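Local atomic coordinates of Lys-gingipain W83 (Porphyromonas gingivalis, PDB entry 3KM5), a protein that cleaves proteins after lysine as a secreted protease that may act in virulence, and also carries adhesin domains, one of them given here, that are haemolytic in vitro. Residues A[34-39]-A[127-132]; A[78-83]-A[156-161]; A[100-103]-A[107-110]. All blocks are in the same frame, centred on the assembly; numbering follows the deposited sequence.

How the contacts relate
The three contacts sample different depths of one jelly-roll domain. Contact 2 is its core: strands 79-83 and 156-161 belong to the two facing sheets, and all four touching residues are buried. Contact 1 reaches the same six-stranded sheet as contact 2 but lies across the chain's centre, with centres about 22 Å apart, where a long loop meets strand 34-37. Contact 3 shares the five-stranded sheet with contact 2 and touches it, Ala157 CB lying 3.5 Å from Phe109 CE1. The chemistry follows the place: aromatic and branched aliphatic packing in contact 2, leucine methyls alone in contact 1, and serine and water hydrogen bonds beside a CH-pi contact at the outlying hairpin turn of contact 3.

Contact 1 of 3, residues A[34-39]-A[127-132]; sequences LCLSSG and FGLSTE
Leu129, in the long loop between strands 109-115 and 143-148, reaches across to Leu34 and Leu36 on strand 34-37 of the jelly-roll sandwich. The backbones stay well apart, 9.1 Å between the CA atoms of Leu36 and Leu129, and the whole contact is carried by leucine side chains. From Leu129 CB the chain heads for the strand. CG lies anti to the carbonyl carbon (chi1 -50°), which directs it toward the strand, and chi2 near 180° spreads the two methyls along it, CG acting as the fork. One branch, CD1, meets CD1 of Leu34 at 3.9 Å. The other, CD2, presses on CD2 of Leu36 at 3.5 Å, close for two methyl groups. The fork thus spans two leucines that sit two positions apart on the strand and face the same way, while Cys35 between them turns to the other side and packs on Ser12. Leu36 is the buried partner, backed by Val52 of the adjoining strand and by Leu44. Between the two segments the packing is purely apolar. Polar bonds tie the loop to other parts of the domain: Leu129 N is bonded to Asn59 OD1 and Gly128 O to Trp43 NE1. The same loop contains the cleavage site Lys137-Pro138, and Phe127 packs on Pro138. Just before Leu129 the backbone is pinned locally, with Gly128 N donating to Thr131 OG1 at 2.9 Å.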
# COMPACT_ATOMS: atom_id res chain seq x y z
N LEU A 34 1.46 -6.91 2.96
CA LEU A 34 2.59 -7.82 2.80
C LEU A 34 3.53 -7.29 1.73
O LEU A 34 3.07 -6.78 0.70
CB LEU A 34 2.14 -9.22 2.34
CG LEU A 34 1.32 -10.10 3.29
CD1 LEU A 34 0.94 -11.36 2.53
CD2 LEU A 34 2.10 -10.46 4.53
N CYS A 35 4.82 -7.52 1.91
CA CYS A 35 5.79 -7.30 0.86
C CYS A 35 5.63 -8.39 -0.19
O CYS A 35 5.40 -9.54 0.15
CB CYS A 35 7.19 -7.37 1.45
SG CYS A 35 8.56 -7.41 0.25
N LEU A 36 5.65 -7.99 -1.46
CA LEU A 36 5.67 -8.91 -2.60
C LEU A 36 6.91 -8.65 -3.44
O LEU A 36 7.31 -7.49 -3.61
CB LEU A 36 4.48 -8.72 -3.50
CG LEU A 36 3.10 -8.81 -2.86
CD1 LEU A 36 2.02 -8.53 -3.92
CD2 LEU A 36 2.87 -10.14 -2.11
N SER A 37 7.51 -9.72 -3.98
CA SER A 37 8.62 -9.61 -4.92
C SER A 37 8.26 -10.10 -6.32
O SER A 37 7.63 -11.15 -6.47
CB SER A 37 9.80 -10.44 -4.43
OG SER A 37 10.82 -10.40 -5.42
N SER A 38 8.67 -9.34 -7.32
CA SER A 38 8.51 -9.72 -8.72
C SER A 38 9.28 -11.00 -9.07
O SER A 38 8.99 -11.63 -10.08
CB SER A 38 8.96 -8.59 -9.65
OG SER A 38 10.34 -8.32 -9.42
N GLY A 39 10.28 -11.34 -8.26
CA GLY A 39 11.00 -12.61 -8.43
C GLY A 39 10.21 -13.83 -7.95
O GLY A 39 10.62 -14.97 -8.17
N PHE A 127 -5.65 -11.05 -9.76
CA PHE A 127 -4.33 -11.58 -9.45
C PHE A 127 -4.19 -11.69 -7.96
O PHE A 127 -4.68 -10.84 -7.23
CB PHE A 127 -3.25 -10.71 -10.06
CG PHE A 127 -3.31 -10.67 -11.57
CD1 PHE A 127 -2.66 -11.63 -12.32
CD2 PHE A 127 -4.06 -9.72 -12.22
CE1 PHE A 127 -2.73 -11.62 -13.70
CE2 PHE A 127 -4.14 -9.71 -13.62
CZ PHE A 127 -3.48 -10.65 -14.35
N GLY A 128 -3.53 -12.75 -7.52
CA GLY A 128 -3.38 -13.03 -6.11
C GLY A 128 -2.11 -13.76 -5.79
O GLY A 128 -1.21 -13.90 -6.64
N LEU A 129 -2.02 -14.25 -4.55
CA LEU A 129 -0.87 -15.02 -4.11
C LEU A 129 -1.06 -16.52 -4.40
O LEU A 129 -0.11 -17.28 -4.28
CB LEU A 129 -0.63 -14.83 -2.61
CG LEU A 129 -0.60 -13.39 -2.10
CD1 LEU A 129 -0.30 -13.41 -0.60
CD2 LEU A 129 0.42 -12.54 -2.88
N SER A 130 -2.30 -16.91 -4.74
CA SER A 130 -2.62 -18.29 -5.15
C SER A 130 -3.13 -18.42 -6.59
O SER A 130 -3.39 -19.53 -7.05
CB SER A 130 -3.67 -18.89 -4.20
N THR A 131 -3.29 -17.30 -7.31
CA THR A 131 -3.77 -17.36 -8.69
C THR A 131 -2.77 -18.09 -9.59
O THR A 131 -1.55 -17.91 -9.46
CB THR A 131 -4.14 -15.96 -9.28
OG1 THR A 131 -3.01 -15.08 -9.25
N GLU A 132 -3.29 -18.93 -10.48
CA GLU A 132 -2.47 -19.77 -11.36
C GLU A 132 -1.44 -18.97 -12.16
O GLU A 132 -1.76 -17.90 -12.70
CB GLU A 132 -3.38 -20.56 -12.32

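Contact 2 of 3, residues A[78-83]-A[156-161]; sequences TKVKYY and VAFRHY
The strands carrying Val80 and Tyr82 on one side and Val156 and Phe158 on the other run in roughly the same direction 10.3 Å apart, their axes turned by -39°, which is sheet-on-sheet packing in a sandwich rather than pairing within a sheet. No hydrogen bond crosses the gap; side chains fill it. Its main element is a T-shaped (edge-to-face) pair. Phe158 presents its edge to Tyr82, CE1 standing 3.8 Å above the Tyr82 plane over the ring centre, with centroids 5.1 Å apart and planes at 80°. That C-H edge is almost equally distant from all six Tyr82 ring carbons, the mark of a centred approach. In Tyr82, chi1 of 58° carries the ring into the gap and chi2 near 90° turns its face to the incoming edge. Val80 flanks the pair: its CG2 meets Phe158 CZ at 4.4 Å, near the plane of that ring, while its CG1 faces Val156 CG1 at 4.5 Å. Both are loose beside the 3.9 Å between Phe158 CE1 and Tyr82 CD2. The phenol oxygen of Tyr82 is bonded to Tyr95 OH, so a polar group ends inside the core with a partner. Around this layer, Val80 also rests on Ile174 and Phe158 on Leu171, both of strand 168-177, and Val97 of strand 95-100 touches both Tyr82 and Phe158, so strands of both sheets pack against it.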
# COMPACT_ATOMS: atom_id res chain seq x y z
N THR A 78 7.53 16.55 6.65
CA THR A 78 6.63 17.56 6.19
C THR A 78 5.87 17.12 4.93
O THR A 78 4.85 17.73 4.60
CB THR A 78 7.38 18.84 5.88
OG1 THR A 78 8.50 18.55 5.01
CG2 THR A 78 7.95 19.47 7.16
N LYS A 79 6.36 16.09 4.23
CA LYS A 79 5.77 15.64 2.96
C LYS A 79 5.99 14.14 2.87
O LYS A 79 7.04 13.65 3.28
CB LYS A 79 6.41 16.34 1.75
CG LYS A 79 5.47 16.46 0.55
CD LYS A 79 4.45 17.59 0.72
CE LYS A 79 4.95 18.91 0.18
NZ LYS A 79 4.18 20.11 0.68
N VAL A 80 5.00 13.40 2.34
CA VAL A 80 5.24 12.03 1.87
C VAL A 80 4.85 11.96 0.38
O VAL A 80 3.81 12.46 -0.03
CB VAL A 80 4.51 10.97 2.77
CG1 VAL A 80 2.94 11.14 2.76
CG2 VAL A 80 4.94 9.55 2.37
N LYS A 81 5.75 11.43 -0.44
CA LYS A 81 5.51 11.23 -1.85
C LYS A 81 5.64 9.73 -2.09
O LYS A 81 6.56 9.08 -1.55
CB LYS A 81 6.51 12.03 -2.68
CG LYS A 81 6.30 11.86 -4.18
CD LYS A 81 7.25 10.92 -4.77
CE LYS A 81 8.56 11.58 -4.97
NZ LYS A 81 9.44 10.77 -5.85
N TYR A 82 4.80 9.15 -2.91
CA TYR A 82 4.81 7.71 -3.10
C TYR A 82 4.18 7.41 -4.46
O TYR A 82 3.61 8.29 -5.11
CB TYR A 82 4.04 6.97 -1.99
CG TYR A 82 2.60 7.42 -1.86
CD1 TYR A 82 1.58 6.74 -2.52
CD2 TYR A 82 2.26 8.59 -1.17
CE1 TYR A 82 0.25 7.16 -2.43
CE2 TYR A 82 0.94 9.01 -1.09
CZ TYR A 82 -0.05 8.31 -1.71
OH TYR A 82 -1.34 8.79 -1.62
N TYR A 83 4.29 6.15 -4.85
CA TYR A 83 3.66 5.62 -6.05
C TYR A 83 2.78 4.44 -5.68
O TYR A 83 3.16 3.62 -4.87
CB TYR A 83 4.72 5.19 -7.10
CG TYR A 83 5.68 6.30 -7.46
CD1 TYR A 83 5.50 7.09 -8.58
CD2 TYR A 83 6.78 6.55 -6.65
CE1 TYR A 83 6.42 8.14 -8.88
CE2 TYR A 83 7.66 7.57 -6.92
CZ TYR A 83 7.49 8.35 -8.04
OH TYR A 83 8.39 9.40 -8.29
N VAL A 156 3.08 7.92 9.92
CA VAL A 156 2.27 8.00 8.73
C VAL A 156 1.73 6.59 8.46
O VAL A 156 2.49 5.62 8.49
CB VAL A 156 3.09 8.51 7.54
CG1 VAL A 156 2.28 8.42 6.22
CG2 VAL A 156 3.57 9.95 7.79
N ALA A 157 0.44 6.48 8.21
CA ALA A 157 -0.19 5.21 7.91
C ALA A 157 -0.85 5.25 6.55
O ALA A 157 -1.39 6.28 6.14
CB ALA A 157 -1.27 4.88 8.97
N PHE A 158 -0.82 4.12 5.85
CA PHE A 158 -1.63 3.90 4.65
C PHE A 158 -2.68 2.87 5.04
O PHE A 158 -2.38 1.80 5.59
CB PHE A 158 -0.75 3.37 3.51
CG PHE A 158 0.25 4.34 3.05
CD1 PHE A 158 0.00 5.14 1.93
CD2 PHE A 158 1.47 4.44 3.68
CE1 PHE A 158 0.93 6.06 1.50
CE2 PHE A 158 2.41 5.36 3.25
CZ PHE A 158 2.14 6.17 2.13
N ARG A 159 -3.94 3.21 4.75
CA ARG A 159 -5.08 2.42 5.20
C ARG A 159 -5.87 2.00 3.98
O ARG A 159 -6.43 2.85 3.30
CB ARG A 159 -5.94 3.22 6.17
CG ARG A 159 -7.08 2.42 6.78
CD ARG A 159 -7.95 3.36 7.57
NE ARG A 159 -9.13 2.72 8.15
CZ ARG A 159 -10.11 3.36 8.77
NH1 ARG A 159 -10.08 4.69 8.89
NH2 ARG A 159 -11.12 2.67 9.26
N HIS A 160 -5.92 0.71 3.70
CA HIS A 160 -6.73 0.16 2.61
C HIS A 160 -8.05 -0.23 3.24
O HIS A 160 -8.12 -1.13 4.10
CB HIS A 160 -5.99 -1.05 1.99
CG HIS A 160 -6.70 -1.72 0.85
ND1 HIS A 160 -6.48 -3.05 0.54
CD2 HIS A 160 -7.57 -1.25 -0.10
CE1 HIS A 160 -7.12 -3.36 -0.57
NE2 HIS A 160 -7.81 -2.30 -0.96
N TYR A 161 -9.12 0.45 2.84
CA TYR A 161 -10.40 0.26 3.51
C TYR A 161 -11.51 0.80 2.67
O TYR A 161 -11.28 1.40 1.64
CB TYR A 161 -10.37 0.93 4.89
CG TYR A 161 -10.70 2.41 4.96
CD1 TYR A 161 -11.74 2.84 5.77
CD2 TYR A 161 -9.98 3.36 4.26
CE1 TYR A 161 -12.07 4.16 5.84
CE2 TYR A 161 -10.29 4.67 4.35
CZ TYR A 161 -11.35 5.08 5.14
OH TYR A 161 -11.70 6.43 5.26

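Contact 3 of 3, residues A[100-103]-A[107-110]; sequences SKTG and GDFT
Ser100, Asp108 and Phe109 meet across the turn of a beta hairpin joining the antiparallel neighbours 95-100 and 109-115 at the edge of a jelly-roll sheet. The apolar part is a CH-pi contact: Ser100 CB lies 3.7 Å from the centroid of the Phe109 ring and 17° off its normal, so the methylene sits over the face. Phe109 packs further on Tyr155 and Ala157 of strand 155-161, on the far side of strand 95-100. Hydrogen bonds shape the turn from within. Ser100 OG, anti to the backbone N (chi1 166°), points forward along its own loop, where it accepts from Thr102 N at 3.0 Å as an ST turn and donates to Gly103 O at 2.6 Å; one hydroxyl thereby grips two backbone sites. A water links the two sides. This single molecule accepts from Lys101 N, donates to Asp108 O at 2.8 Å and is also bonded to Thr102 OG1, three bonds that fix its position. The Asp108 carboxylate lies against the other limb of the turn, with Thr102 OG1 3.6 Å from its CG. Its OD2 takes a hydrogen bond from Asn105 N and packs close to Gly103, 3.1 Å from that residue's C atom.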
# COMPACT_ATOMS: atom_id res chain seq x y z
N SER A 100 -0.54 10.16 12.73
CA SER A 100 -0.66 10.22 14.19
C SER A 100 0.43 11.11 14.71
O SER A 100 1.52 11.19 14.14
CB SER A 100 -0.49 8.82 14.77
OG SER A 100 -0.28 8.91 16.19
N LYS A 101 0.11 11.82 15.80
CA LYS A 101 1.05 12.72 16.49
C LYS A 101 1.50 12.09 17.80
O LYS A 101 2.29 12.69 18.55
CB LYS A 101 0.38 14.07 16.76
CG LYS A 101 -0.12 14.78 15.53
CD LYS A 101 -0.84 16.07 15.90
CE LYS A 101 -1.22 16.85 14.66
NZ LYS A 101 -1.98 18.07 15.03
N THR A 102 1.04 10.88 18.07
CA THR A 102 1.21 10.28 19.41
C THR A 102 1.69 8.83 19.33
O THR A 102 2.88 8.59 19.39
CB THR A 102 -0.07 10.41 20.26
OG1 THR A 102 -1.19 9.81 19.61
CG2 THR A 102 -0.38 11.90 20.53
N GLY A 103 0.75 7.90 19.17
CA GLY A 103 1.03 6.48 19.14
C GLY A 103 0.62 5.79 17.85
O GLY A 103 0.42 6.44 16.80
N GLY A 107 -6.84 4.47 16.54
CA GLY A 107 -7.52 5.70 16.94
C GLY A 107 -6.62 6.91 17.08
O GLY A 107 -7.10 8.03 17.24
N ASP A 108 -5.31 6.71 16.99
CA ASP A 108 -4.37 7.82 17.07
C ASP A 108 -4.24 8.49 15.71
O ASP A 108 -3.64 9.55 15.62
CB ASP A 108 -2.99 7.34 17.52
CG ASP A 108 -2.97 6.79 18.95
OD1 ASP A 108 -3.85 7.18 19.74
OD2 ASP A 108 -2.12 5.94 19.25
N PHE A 109 -4.79 7.87 14.64
CA PHE A 109 -4.65 8.39 13.28
C PHE A 109 -5.86 9.22 12.81
O PHE A 109 -7.02 8.99 13.16
CB PHE A 109 -4.41 7.23 12.31
CG PHE A 109 -3.07 6.59 12.49
CD1 PHE A 109 -1.99 7.08 11.84
CD2 PHE A 109 -2.90 5.56 13.41
CE1 PHE A 109 -0.71 6.54 12.05
CE2 PHE A 109 -1.65 4.99 13.60
CZ PHE A 109 -0.55 5.51 12.94
N THR A 110 -5.53 10.22 12.01
CA THR A 110 -6.55 11.00 11.31
C THR A 110 -6.18 11.12 9.82
O THR A 110 -5.00 11.18 9.43
CB THR A 110 -6.75 12.39 11.94
OG1 THR A 110 -5.55 13.15 11.80
CG2 THR A 110 -7.14 12.27 13.42
O HOH W 1 -2.27 11.16 17.42